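PDB 5KTC: FdhC, which probably transfers a 3-hydroxybutanoyl group from coenzyme A to the amino group of a dTDP-linked dideoxy sugar. Local coordinates for residues A[16-21]-A[50-55]; A[63-68]-A[77-82]. One frame throughout, in Å; residues are numbered along the deposited sequence.

Two contacts follow one another along the chain and neither nests nor crosses. Interaction 1 comes first: the turn 16-21, which leaves the edge strand 11-15 and runs into helix 21-28, is met by 50-55 in the middle of helix 44-59, closing a loop of 28 residues, a little under half of them helical. That helix leads directly into strand 63-70, where interaction 2 opens; segments 63-68 and 77-82 then pair as a hairpin and close a short loop. The two contacts touch, since Val16 N and Tyr54 OH both probably hydrogen-bond to the backbone of Tyr65. Together they tie helix 44-59 to the first strands of the GNAT sheet, and both reach the nucleotide-sugar product.

Interaction 1 (A[16-21]-A[50-55]); sequences VEENDA and WIRNYK. With FUH ([[(2~{R},3~{S},5~{R})-5-[5-methyl-2,4-bis(oxidanylidene)pyrimidin-1-yl]-3-oxidanyl-oxolan-2-yl]methoxy-oxidanyl-phosphoryl] [(2~{R},3~{R},4~{S},5~{R},6~{R})-6-methyl-3,5-bis(oxidanyl)-4-[[(3~{R})-3-oxidanylbutanoyl]amino]oxan-2-yl] hydrogen phosphate), chain C; EDO (1,2-ethanediol), chain B.
Ile51 drives its branched side chain into the turn 16-21 and illustrates how an apolar plug flanked by charged pairs can seat a helix on a loop. With CG1 anti to the carbonyl carbon (chi1 -64°), CD1 extends to 3.5 Å from Glu17 O and 4.0 Å from Ala21 CB. The other branch, CG2, rests 3.8 Å from Val16 CG1, the two side chains meeting nearly perpendicular, and also packs against the Glu17-Glu18 peptide.

Glu18 flanks this plug. Its chain runs extended past CG toward Arg52, and the two form a salt bridge with weak hydrogen bonds, Glu18 OE1 lying 3.3 Å from Arg52 NH2 and OE2 being approached by NE. The carboxylate and guanidinium planes are turned 74° apart, so the groups do not meet as a flat, two-pronged pair. Lys55 works differently. Folded back about its CB-CG bond (chi2 -63°), it brings NZ to within 2.6 Å of Val16 O, nearly in line with the carbonyl; a long salt bridge to Glu17 OE2 and a second one to Glu58 add charge partners to the same ammonium.

The turn is braced from within: Glu17 N donates an almost straight bond of 2.6 Å to Asp20 OD2, and Arg14 forms a salt bridge with that carboxylate oxygen. One helical position before Ile51, Trp50 lays one indole face against the thymine of the bound product, whose C19 lies 3.7 Å above the middle of the ring plane.

Around the plug, Ile24 of helix 21-28 packs on both Val16 and Ile51, while Tyr65 and Ile67 of strand 63-70 touch Val16, and Leu15 of strand 11-15 lies against Tyr54 and Lys55.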
loop_
_atom_site.group_PDB
_atom_site.type_symbol
_atom_site.label_atom_id
_atom_site.label_comp_id
_atom_site.label_asym_id
_atom_site.label_seq_id
_atom_site.Cartn_x
_atom_site.Cartn_y
_atom_site.Cartn_z
ATOM N N VAL A 16 -9.774 2.477 6.530
ATOM C CA VAL A 16 -10.131 1.475 7.550
ATOM C C VAL A 16 -11.132 2.022 8.568
ATOM O O VAL A 16 -11.028 3.190 8.976
ATOM C CB VAL A 16 -8.855 0.937 8.234
ATOM C CG1 VAL A 16 -9.139 0.132 9.497
ATOM C CG2 VAL A 16 -8.131 0.077 7.215
ATOM N N GLU A 17 -12.099 1.190 8.938
ATOM C CA GLU A 17 -13.035 1.522 10.075
ATOM C C GLU A 17 -12.918 0.412 11.138
ATOM O O GLU A 17 -12.412 -0.695 10.842
ATOM C CB GLU A 17 -14.486 1.616 9.583
ATOM C CG GLU A 17 -14.818 2.587 8.442
ATOM C CD GLU A 17 -14.592 4.045 8.787
ATOM O OE1 GLU A 17 -14.478 4.858 7.854
ATOM O OE2 GLU A 17 -14.545 4.400 9.986
ATOM N N GLU A 18 -13.399 0.677 12.364
ATOM C CA GLU A 18 -13.407 -0.354 13.441
ATOM C C GLU A 18 -14.046 -1.669 13.032
ATOM O O GLU A 18 -13.581 -2.773 13.419
ATOM C CB GLU A 18 -14.091 0.161 14.732
ATOM C CG GLU A 18 -13.159 0.946 15.630
ATOM C CD GLU A 18 -13.828 1.352 16.941
ATOM O OE1 GLU A 18 -14.391 0.454 17.625
ATOM O OE2 GLU A 18 -13.787 2.557 17.263
ATOM N N ASN A 19 -15.077 -1.566 12.216
ATOM C CA ASN A 19 -15.754 -2.709 11.695
ATOM C C ASN A 19 -14.935 -3.603 10.754
ATOM O O ASN A 19 -15.358 -4.718 10.498
ATOM C CB ASN A 19 -17.071 -2.284 10.985
ATOM C CG ASN A 19 -18.191 -3.326 11.122
ATOM O OD1 ASN A 19 -17.942 -4.526 11.343
ATOM N ND2 ASN A 19 -19.458 -2.862 11.011
ATOM N N ASP A 20 -13.767 -3.142 10.256
ATOM C CA ASP A 20 -12.878 -3.988 9.429
ATOM C C ASP A 20 -12.003 -4.915 10.304
ATOM O O ASP A 20 -11.141 -5.655 9.772
ATOM C CB ASP A 20 -11.926 -3.116 8.593
ATOM C CG ASP A 20 -12.689 -2.209 7.565
ATOM O OD1 ASP A 20 -13.551 -2.803 6.893
ATOM O OD2 ASP A 20 -12.447 -0.986 7.481
ATOM N N ALA A 21 -12.217 -4.865 11.634
ATOM C CA ALA A 21 -11.333 -5.604 12.519
ATOM C C ALA A 21 -11.300 -7.079 12.241
ATOM O O ALA A 21 -10.235 -7.662 12.227
ATOM C CB ALA A 21 -11.676 -5.309 13.966
ATOM N N TRP A 50 -6.959 -1.384 18.300
ATOM C CA TRP A 50 -5.842 -0.915 17.458
ATOM C C TRP A 50 -6.359 0.104 16.434
ATOM O O TRP A 50 -5.732 1.145 16.204
ATOM C CB TRP A 50 -5.142 -2.100 16.737
ATOM C CG TRP A 50 -3.764 -1.757 16.188
ATOM C CD1 TRP A 50 -2.516 -2.019 16.769
ATOM C CD2 TRP A 50 -3.479 -1.067 14.980
ATOM N NE1 TRP A 50 -1.500 -1.521 15.973
ATOM C CE2 TRP A 50 -2.062 -0.916 14.888
ATOM C CE3 TRP A 50 -4.278 -0.528 13.953
ATOM C CZ2 TRP A 50 -1.446 -0.257 13.818
ATOM C CZ3 TRP A 50 -3.631 0.140 12.883
ATOM C CH2 TRP A 50 -2.247 0.255 12.829
ATOM N N ILE A 51 -7.488 -0.206 15.829
ATOM C CA ILE A 51 -8.056 0.701 14.790
ATOM C C ILE A 51 -8.547 2.034 15.407
ATOM O O ILE A 51 -8.378 3.123 14.836
ATOM C CB ILE A 51 -9.169 -0.006 14.042
ATOM C CG1 ILE A 51 -8.633 -1.213 13.270
ATOM C CG2 ILE A 51 -9.901 0.969 13.102
ATOM C CD1 ILE A 51 -9.753 -2.063 12.684
ATOM N N ARG A 52 -9.104 1.962 16.612
ATOM C CA ARG A 52 -9.593 3.172 17.297
ATOM C C ARG A 52 -8.466 4.174 17.550
ATOM O O ARG A 52 -8.622 5.335 17.280
ATOM C CB ARG A 52 -10.360 2.764 18.577
ATOM C CG ARG A 52 -11.159 3.833 19.344
ATOM C CD ARG A 52 -11.791 3.209 20.630
ATOM N NE ARG A 52 -12.463 1.914 20.340
ATOM C CZ ARG A 52 -12.184 0.703 20.874
ATOM N NH1 ARG A 52 -11.267 0.514 21.828
ATOM N NH2 ARG A 52 -12.847 -0.360 20.437
ATOM N N ASN A 53 -7.325 3.689 18.055
ATOM C CA ASN A 53 -6.097 4.461 18.213
ATOM C C ASN A 53 -5.568 4.967 16.888
ATOM O O ASN A 53 -5.175 6.154 16.733
ATOM C CB ASN A 53 -5.020 3.593 18.911
ATOM C CG ASN A 53 -5.344 3.399 20.375
ATOM O OD1 ASN A 53 -5.457 2.273 20.887
ATOM N ND2 ASN A 53 -5.613 4.525 21.027
ATOM N N TYR A 54 -5.622 4.078 15.922
ATOM C CA TYR A 54 -5.248 4.429 14.549
ATOM C C TYR A 54 -6.114 5.631 14.071
ATOM O O TYR A 54 -5.588 6.549 13.498
ATOM C CB TYR A 54 -5.359 3.231 13.582
ATOM C CG TYR A 54 -5.620 3.799 12.174
ATOM C CD1 TYR A 54 -4.632 4.491 11.477
ATOM C CD2 TYR A 54 -6.888 3.773 11.647
ATOM C CE1 TYR A 54 -4.921 5.120 10.259
ATOM C CE2 TYR A 54 -7.187 4.394 10.448
ATOM C CZ TYR A 54 -6.198 5.033 9.744
ATOM O OH TYR A 54 -6.542 5.636 8.521
ATOM N N LYS A 55 -7.411 5.603 14.372
ATOM C CA LYS A 55 -8.319 6.664 13.945
ATOM C C LYS A 55 -7.995 8.053 14.498
ATOM O O LYS A 55 -8.234 9.064 13.815
ATOM C CB LYS A 55 -9.780 6.310 14.194
ATOM C CG LYS A 55 -10.415 5.437 13.104
ATOM C CD LYS A 55 -10.470 6.123 11.735
ATOM C CE LYS A 55 -11.472 5.492 10.821
ATOM N NZ LYS A 55 -11.171 5.750 9.401
HETATM O O1 FUH C . 4.677 -3.847 3.960
HETATM C C1 FUH C . 5.829 -3.434 4.023
HETATM C C2 FUH C . 6.466 -2.630 2.938
HETATM C C3 FUH C . 5.822 -2.861 1.596
HETATM O O2 FUH C . 6.466 -3.944 0.879
HETATM C C4 FUH C . 5.961 -1.641 0.721
HETATM N N1 FUH C . 6.630 -3.650 5.142
HETATM C C5 FUH C . 6.031 -4.121 6.395
HETATM C C6 FUH C . 6.865 -5.254 7.024
HETATM O O3 FUH C . 8.132 -4.780 7.191
HETATM C C7 FUH C . 6.411 -5.645 8.412
HETATM C C8 FUH C . 7.395 -6.563 9.175
HETATM O O4 FUH C . 6.231 -4.476 9.230
HETATM C C9 FUH C . 5.932 -2.962 7.371
HETATM O O5 FUH C . 4.998 -1.965 6.929
HETATM C C10 FUH C . 5.407 -3.441 8.665
HETATM O O6 FUH C . 4.098 -3.937 8.432
HETATM P P1 FUH C . 3.107 -4.260 9.605
HETATM O O7 FUH C . 3.351 -5.594 10.208
HETATM O O8 FUH C . 1.732 -4.197 8.939
HETATM O O9 FUH C . 3.014 -3.049 10.632
HETATM P P2 FUH C . 3.918 -2.639 11.887
HETATM O O10 FUH C . 4.274 -1.203 11.712
HETATM O O11 FUH C . 5.112 -3.584 11.896
HETATM O O12 FUH C . 2.868 -2.878 13.030
HETATM C C11 FUH C . 3.004 -2.191 14.278
HETATM C C12 FUH C . 2.381 -3.046 15.352
HETATM C C13 FUH C . 2.793 -4.532 15.283
HETATM O O13 FUH C . 2.891 -5.124 16.591
HETATM C C14 FUH C . 1.625 -5.229 14.599
HETATM C C15 FUH C . 0.468 -4.375 15.055
HETATM O O14 FUH C . 0.956 -3.021 15.227
HETATM N N2 FUH C . -0.646 -4.203 14.097
HETATM C C16 FUH C . -0.465 -3.545 12.918
HETATM C C17 FUH C . -1.545 -3.335 12.059
HETATM C C18 FUH C . -1.396 -2.596 10.747
HETATM C C19 FUH C . -2.809 -3.869 12.458
HETATM O O15 FUH C . -3.851 -3.652 11.714
HETATM N N3 FUH C . -2.959 -4.512 13.624
HETATM C C20 FUH C . -1.902 -4.630 14.434
HETATM O O16 FUH C . -2.050 -5.289 15.570
HETATM C C1 EDO B . -15.227 -5.720 4.461
HETATM O O1 EDO B . -15.894 -4.466 4.717
HETATM C C2 EDO B . -13.875 -5.750 5.162
HETATM O O2 EDO B . -13.971 -5.263 6.509
#

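Interaction 2 (A[63-68]-A[77-82]); sequences EYYFII and IGTVRL. With FUH ([[(2~{R},3~{S},5~{R})-5-[5-methyl-2,4-bis(oxidanylidene)pyrimidin-1-yl]-3-oxidanyl-oxolan-2-yl]methoxy-oxidanyl-phosphoryl] [(2~{R},3~{R},4~{S},5~{R},6~{R})-6-methyl-3,5-bis(oxidanyl)-4-[[(3~{R})-3-oxidanylbutanoyl]amino]oxan-2-yl] hydrogen phosphate), chain C.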
loop_
_atom_site.group_PDB
_atom_site.type_symbol
_atom_site.label_atom_id
_atom_site.label_comp_id
_atom_site.label_asym_id
_atom_site.label_seq_id
_atom_site.Cartn_x
_atom_site.Cartn_y
_atom_site.Cartn_z
ATOM N N GLU A 63 -1.475 9.374 9.750
ATOM C CA GLU A 63 -1.530 7.957 9.316
ATOM C C GLU A 63 -2.796 7.714 8.550
ATOM O O GLU A 63 -3.851 8.180 8.979
ATOM C CB GLU A 63 -1.503 7.003 10.518
ATOM C CG GLU A 63 -1.199 5.552 10.192
ATOM C CD GLU A 63 -0.742 4.733 11.394
ATOM O OE1 GLU A 63 -1.116 3.553 11.533
ATOM O OE2 GLU A 63 0.086 5.249 12.166
ATOM N N TYR A 64 -2.698 6.978 7.430
ATOM C CA TYR A 64 -3.818 6.600 6.613
ATOM C C TYR A 64 -3.723 5.150 6.262
ATOM O O TYR A 64 -2.722 4.719 5.675
ATOM C CB TYR A 64 -3.842 7.447 5.338
ATOM C CG TYR A 64 -3.953 8.907 5.643
ATOM C CD1 TYR A 64 -5.168 9.460 6.081
ATOM C CD2 TYR A 64 -2.856 9.743 5.595
ATOM C CE1 TYR A 64 -5.250 10.808 6.426
ATOM C CE2 TYR A 64 -2.956 11.110 5.920
ATOM C CZ TYR A 64 -4.159 11.626 6.349
ATOM O OH TYR A 64 -4.291 12.966 6.695
ATOM N N TYR A 65 -4.740 4.399 6.625
ATOM C CA TYR A 65 -4.768 2.936 6.544
ATOM C C TYR A 65 -5.989 2.554 5.745
ATOM O O TYR A 65 -7.064 3.081 6.026
ATOM C CB TYR A 65 -4.912 2.392 7.945
ATOM C CG TYR A 65 -4.753 0.947 8.206
ATOM C CD1 TYR A 65 -4.222 0.067 7.290
ATOM C CD2 TYR A 65 -5.106 0.445 9.451
ATOM C CE1 TYR A 65 -4.046 -1.280 7.610
ATOM C CE2 TYR A 65 -4.935 -0.896 9.784
ATOM C CZ TYR A 65 -4.403 -1.760 8.860
ATOM O OH TYR A 65 -4.232 -3.145 9.167
ATOM N N PHE A 66 -5.814 1.712 4.730
ATOM C CA PHE A 66 -6.843 1.376 3.753
ATOM C C PHE A 66 -7.111 -0.116 3.631
ATOM O O PHE A 66 -6.204 -0.932 3.741
ATOM C CB PHE A 66 -6.461 1.881 2.345
ATOM C CG PHE A 66 -6.213 3.370 2.273
ATOM C CD1 PHE A 66 -4.993 3.882 2.588
ATOM C CD2 PHE A 66 -7.190 4.223 1.832
ATOM C CE1 PHE A 66 -4.723 5.228 2.554
ATOM C CE2 PHE A 66 -6.978 5.582 1.788
ATOM C CZ PHE A 66 -5.728 6.107 2.135
ATOM N N ILE A 67 -8.381 -0.442 3.416
ATOM C CA ILE A 67 -8.765 -1.740 2.887
ATOM C C ILE A 67 -8.691 -1.626 1.347
ATOM O O ILE A 67 -9.100 -0.601 0.808
ATOM C CB ILE A 67 -10.192 -2.145 3.273
ATOM C CG1 ILE A 67 -10.385 -2.073 4.782
ATOM C CG2 ILE A 67 -10.513 -3.508 2.714
ATOM C CD1 ILE A 67 -9.476 -2.982 5.600
ATOM N N ILE A 68 -8.133 -2.667 0.739
ATOM C CA ILE A 68 -8.058 -2.821 -0.686
ATOM C C ILE A 68 -9.244 -3.699 -1.084
ATOM O O ILE A 68 -9.425 -4.782 -0.495
ATOM C CB ILE A 68 -6.756 -3.475 -1.146
ATOM C CG1 ILE A 68 -5.500 -2.729 -0.631
ATOM C CG2 ILE A 68 -6.765 -3.549 -2.677
ATOM C CD1 ILE A 68 -4.194 -3.471 -0.907
ATOM N N ILE A 77 -9.914 -7.530 -0.412
ATOM C CA ILE A 77 -8.803 -8.400 -0.817
ATOM C C ILE A 77 -7.476 -8.038 -0.117
ATOM O O ILE A 77 -6.515 -8.718 -0.306
ATOM C CB ILE A 77 -8.603 -8.374 -2.331
ATOM C CG1 ILE A 77 -8.382 -6.918 -2.857
ATOM C CG2 ILE A 77 -9.839 -8.969 -3.053
ATOM C CD1 ILE A 77 -7.863 -6.923 -4.289
ATOM N N GLY A 78 -7.445 -6.995 0.722
ATOM C CA GLY A 78 -6.225 -6.722 1.459
ATOM C C GLY A 78 -6.144 -5.401 2.176
ATOM O O GLY A 78 -7.169 -4.748 2.410
ATOM N N THR A 79 -4.900 -5.033 2.549
ATOM C CA THR A 79 -4.654 -3.859 3.305
ATOM C C THR A 79 -3.468 -3.112 2.781
ATOM O O THR A 79 -2.566 -3.692 2.139
ATOM C CB THR A 79 -4.389 -4.145 4.794
ATOM O OG1 THR A 79 -3.237 -4.995 4.955
ATOM C CG2 THR A 79 -5.587 -4.760 5.377
ATOM N N VAL A 80 -3.418 -1.812 3.089
ATOM C CA VAL A 80 -2.163 -1.077 2.876
ATOM C C VAL A 80 -2.181 0.165 3.704
ATOM O O VAL A 80 -3.272 0.685 4.011
ATOM C CB VAL A 80 -1.894 -0.784 1.362
ATOM C CG1 VAL A 80 -2.872 0.270 0.829
ATOM C CG2 VAL A 80 -0.437 -0.382 1.129
ATOM N N ARG A 81 -1.014 0.633 4.073
ATOM C CA ARG A 81 -0.918 1.791 5.042
ATOM C C ARG A 81 0.192 2.749 4.722
ATOM O O ARG A 81 1.283 2.329 4.356
ATOM C CB ARG A 81 -0.692 1.225 6.437
ATOM C CG ARG A 81 -0.861 2.162 7.619
ATOM C CD ARG A 81 -1.036 1.389 8.948
ATOM N NE ARG A 81 0.143 0.599 9.240
ATOM C CZ ARG A 81 1.084 0.741 10.196
ATOM N NH1 ARG A 81 1.051 1.641 11.175
ATOM N NH2 ARG A 81 2.088 -0.116 10.169
ATOM N N LEU A 82 -0.091 4.049 4.917
ATOM C CA LEU A 82 0.855 5.127 4.934
ATOM C C LEU A 82 1.002 5.652 6.339
ATOM O O LEU A 82 0.018 5.894 7.013
ATOM C CB LEU A 82 0.428 6.307 4.081
ATOM C CG LEU A 82 0.451 6.032 2.584
ATOM C CD1 LEU A 82 -0.636 5.044 2.181
ATOM C CD2 LEU A 82 0.278 7.345 1.899
HETATM O O1 FUH C . 4.677 -3.847 3.960
HETATM C C1 FUH C . 5.829 -3.434 4.023
HETATM C C2 FUH C . 6.466 -2.630 2.938
HETATM C C3 FUH C . 5.822 -2.861 1.596
HETATM O O2 FUH C . 6.466 -3.944 0.879
HETATM C C4 FUH C . 5.961 -1.641 0.721
HETATM N N1 FUH C . 6.630 -3.650 5.142
HETATM C C5 FUH C . 6.031 -4.121 6.395
HETATM C C6 FUH C . 6.865 -5.254 7.024
HETATM O O3 FUH C . 8.132 -4.780 7.191
HETATM C C7 FUH C . 6.411 -5.645 8.412
HETATM C C8 FUH C . 7.395 -6.563 9.175
HETATM O O4 FUH C . 6.231 -4.476 9.230
HETATM C C9 FUH C . 5.932 -2.962 7.371
HETATM O O5 FUH C . 4.998 -1.965 6.929
HETATM C C10 FUH C . 5.407 -3.441 8.665
HETATM O O6 FUH C . 4.098 -3.937 8.432
HETATM P P1 FUH C . 3.107 -4.260 9.605
HETATM O O7 FUH C . 3.351 -5.594 10.208
HETATM O O8 FUH C . 1.732 -4.197 8.939
HETATM O O9 FUH C . 3.014 -3.049 10.632
HETATM P P2 FUH C . 3.918 -2.639 11.887
HETATM O O10 FUH C . 4.274 -1.203 11.712
HETATM O O11 FUH C . 5.112 -3.584 11.896
HETATM O O12 FUH C . 2.868 -2.878 13.030
HETATM C C11 FUH C . 3.004 -2.191 14.278
HETATM C C12 FUH C . 2.381 -3.046 15.352
HETATM C C13 FUH C . 2.793 -4.532 15.283
HETATM O O13 FUH C . 2.891 -5.124 16.591
HETATM C C14 FUH C . 1.625 -5.229 14.599
HETATM C C15 FUH C . 0.468 -4.375 15.055
HETATM O O14 FUH C . 0.956 -3.021 15.227
HETATM N N2 FUH C . -0.646 -4.203 14.097
HETATM C C16 FUH C . -0.465 -3.545 12.918
HETATM C C17 FUH C . -1.545 -3.335 12.059
HETATM C C18 FUH C . -1.396 -2.596 10.747
HETATM C C19 FUH C . -2.809 -3.869 12.458
HETATM O O15 FUH C . -3.851 -3.652 11.714
HETATM N N3 FUH C . -2.959 -4.512 13.624
HETATM C C20 FUH C . -1.902 -4.630 14.434
HETATM O O16 FUH C . -2.050 -5.289 15.570
HETATM O O HOH W 1 -2.773 -5.240 7.830
#
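Tyr65 and Arg81 face each other in an antiparallel beta hairpin of the GNAT sheet, an example of how one strand pair can serve as core on one face and ligand pocket on the other. The apolar, closely interlocked face carries Phe66, Ile68, Val80 and Leu82. Here Phe66 CE1 lies 4.1 Å from Leu82 CD1, and Ile68 CD1 packs on Val80 CB. Packing is tightest near the turn, where a classic beta bulge sets Ile77 and Gly78 opposite Ile68, whose carbonyl oxygen accepts from both amides; Ile68 CG2 meets Ile77 CG1 at 3.7 Å.

The other face is more polar and holds water and ligand, although its residues are buried too. Arg81 CD sits above the Tyr65 ring but displaced from its middle, in a CH-pi contact 4.0 Å from the ring centroid. A kink about the CG-CD bond of Arg81 (chi3 62°) swings NH1 to Glu63 OE1 at 2.9 Å, along a straight bond that lies in the guanidinium plane but meets the carboxylate from above its own. NH2 binds the phosphate oxygen O10 of the product, and Arg57 holds the other oxygen of Glu63. A water donates to both Tyr65 OH and Thr79 OG1, the latter also hydrogen-bonded to Ser96 O on strand 91-99, while Tyr65 OH itself donates to the thymine carbonyl oxygen O15 at 2.6 Å.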